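Local coordinates for protein MdcE (Pseudomonas aeruginosa, PDB 5VIP) that probably acts as a transferase, as the gamma subunit of a biotin-independent malonate decarboxylase of the MdcE family, at residues V64-P67 against D68-F71. Numbering follows the deposited sequence.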
ATOM      1  N   VAL A  64      18.084  -1.398   3.182  1.00 21.84           N
ATOM      2  CA  VAL A  64      19.372  -1.014   2.591  1.00 21.05           C
ATOM      3  C   VAL A  64      19.837  -2.084   1.605  1.00 23.73           C
ATOM      4  O   VAL A  64      19.371  -3.223   1.662  1.00 24.69           O
ATOM      5  CB  VAL A  64      20.455  -0.817   3.681  1.00 21.32           C
ATOM      6  CG1 VAL A  64      20.029   0.265   4.686  1.00 21.43           C
ATOM      7  CG2 VAL A  64      20.717  -2.141   4.389  1.00 23.26           C
ATOM      8  N   PRO A  65      20.758  -1.727   0.691  1.00 27.24           N
ATOM      9  CA  PRO A  65      21.200  -2.713  -0.293  1.00 24.19           C
ATOM     10  C   PRO A  65      21.877  -3.909   0.349  1.00 26.48           C
ATOM     11  O   PRO A  65      22.597  -3.763   1.339  1.00 27.08           O
ATOM     12  CB  PRO A  65      22.189  -1.925  -1.157  1.00 30.24           C
ATOM     13  CG  PRO A  65      21.765  -0.521  -1.015  1.00 29.34           C
ATOM     14  CD  PRO A  65      21.309  -0.393   0.403  1.00 24.33           C
ATOM     15  N   ASP A  66      21.615  -5.086  -0.205  1.00 27.34           N
ATOM     16  CA  ASP A  66      22.306  -6.307   0.184  1.00 29.79           C
ATOM     17  C   ASP A  66      22.711  -7.080  -1.069  1.00 33.40           C
ATOM     18  O   ASP A  66      21.900  -7.811  -1.656  1.00 30.42           O
ATOM     19  CB  ASP A  66      21.433  -7.179   1.090  1.00 29.97           C
ATOM     20  CG  ASP A  66      22.086  -8.520   1.421  1.00 35.07           C
ATOM     21  OD1 ASP A  66      23.328  -8.634   1.298  1.00 36.51           O
ATOM     22  OD2 ASP A  66      21.357  -9.458   1.807  1.00 33.00           O
ATOM     23  N   PRO A  67      23.973  -6.919  -1.485  1.00 32.16           N
ATOM     24  CA  PRO A  67      24.499  -7.592  -2.679  1.00 33.96           C
ATOM     25  C   PRO A  67      24.472  -9.115  -2.563  1.00 31.65           C
ATOM     26  O   PRO A  67      24.581  -9.790  -3.585  1.00 36.69           O
ATOM     27  CB  PRO A  67      25.944  -7.071  -2.771  1.00 34.38           C
ATOM     28  CG  PRO A  67      26.263  -6.560  -1.403  1.00 37.95           C
ATOM     29  CD  PRO A  67      24.974  -6.041  -0.854  1.00 31.48           C
ATOM     30  N   ASP A  68      24.315  -9.636  -1.346  1.00 32.39           N
ATOM     31  CA  ASP A  68      24.277 -11.078  -1.110  1.00 34.25           C
ATOM     32  C   ASP A  68      22.863 -11.573  -0.823  1.00 33.95           C
ATOM     33  O   ASP A  68      22.684 -12.654  -0.250  1.00 33.90           O
ATOM     34  CB  ASP A  68      25.194 -11.457   0.058  1.00 35.63           C
ATOM     35  CG  ASP A  68      26.633 -11.037  -0.173  1.00 43.13           C
ATOM     36  OD1 ASP A  68      27.080 -11.059  -1.338  1.00 36.90           O
ATOM     37  OD2 ASP A  68      27.313 -10.674   0.811  1.00 49.89           O
ATOM     38  N   ASN A  69      21.866 -10.780  -1.206  1.00 29.87           N
ATOM     39  CA  ASN A  69      20.471 -11.165  -1.002  1.00 31.55           C
ATOM     40  C   ASN A  69      20.190 -12.521  -1.640  1.00 27.71           C
ATOM     41  O   ASN A  69      20.541 -12.741  -2.797  1.00 31.85           O
ATOM     42  CB  ASN A  69      19.528 -10.105  -1.581  1.00 28.20           C
ATOM     43  CG  ASN A  69      18.135 -10.172  -0.983  1.00 28.16           C
ATOM     44  OD1 ASN A  69      17.482 -11.214  -1.015  1.00 29.15           O
ATOM     45  ND2 ASN A  69      17.683  -9.059  -0.410  1.00 27.37           N
ATOM     46  N   PRO A  70      19.583 -13.440  -0.875  1.00 28.74           N
ATOM     47  CA  PRO A  70      19.169 -14.752  -1.393  1.00 31.67           C
ATOM     48  C   PRO A  70      18.349 -14.625  -2.678  1.00 32.96           C
ATOM     49  O   PRO A  70      18.368 -15.538  -3.500  1.00 32.92           O
ATOM     50  CB  PRO A  70      18.327 -15.332  -0.251  1.00 29.91           C
ATOM     51  CG  PRO A  70      18.885 -14.687   0.976  1.00 31.44           C
ATOM     52  CD  PRO A  70      19.309 -13.301   0.569  1.00 30.43           C
ATOM     53  N   PHE A  71      17.654 -13.500  -2.847  1.00 31.08           N
ATOM     54  CA  PHE A  71      16.895 -13.233  -4.063  1.00 30.14           C
ATOM     55  C   PHE A  71      17.649 -12.290  -4.993  1.00 28.51           C
ATOM     56  O   PHE A  71      17.841 -11.112  -4.675  1.00 27.62           O
ATOM     57  CB  PHE A  71      15.513 -12.671  -3.706  1.00 23.07           C
ATOM     58  CG  PHE A  71      14.611 -13.698  -3.097  1.00 26.92           C
ATOM     59  CD1 PHE A  71      13.877 -14.548  -3.904  1.00 27.94           C
ATOM     60  CD2 PHE A  71      14.540 -13.856  -1.721  1.00 28.38           C
ATOM     61  CE1 PHE A  71      13.054 -15.516  -3.358  1.00 26.69           C
ATOM     62  CE2 PHE A  71      13.723 -14.833  -1.165  1.00 25.78           C
ATOM     63  CZ  PHE A  71      12.978 -15.661  -1.991  1.00 26.59           C
TER
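Asp66 sends CG anti to its own backbone nitrogen (chi1 175°), which swings the carboxylate forward over the next residues of the chain, where it meets the backbone of Asp68 and Asn69; Asn69 CG is likewise anti to its nitrogen, directing OD1 at Phe71 N. The backbone makes a type I beta turn from Asp66 to Asn69, with Pro67 and Asp68 at its corners, in the loop that leads from strand 56-63 to helix 81-97. The turn is closed by Asn69 N, which donates to Asp66 O over 3.0 Å with an N-H...O angle of 149°. Superposed on it is an Asx-Pro turn, Asp66 being followed by Pro67: Asp68 N donates to Asp66 OD1, also at 3.0 Å, reaching that oxygen from above the carboxylate plane. One residue thus accepts at both its carbonyl and its carboxylate, and the amides of Asp68 and Asn69 each have a partner inside the turn. Asp66 OD2 comes within 3.3 Å of Asn69 N, but at an angle too poor for a bond. The Asp68 carboxylate lies back beside Pro67, its OD1 3.5 Å from Pro67 C. Its OD2 stays 4.5 Å from Asp66 OD1, a proximity of like charges that the hydrogen bond from Asp68 N to Asp66 OD1 probably offsets in part. Pro67 and Asp68 are exposed, whereas Asp66 is buried, its side chain touching Ala44 and Ser45. Beyond the beta turn the chain bends again in a second Asx-Pro turn, Asn69-Pro70. Asn69 ND2 is hydrogen-bonded to Glu83 OE2 of helix 81-97, and its backbone O accepts from Arg75 NE. At the other end of the same side-chain amide, Asn69 OD1 accepts from Phe71 N at 2.9 Å, the donor tilted just 18° from the carbonyl plane.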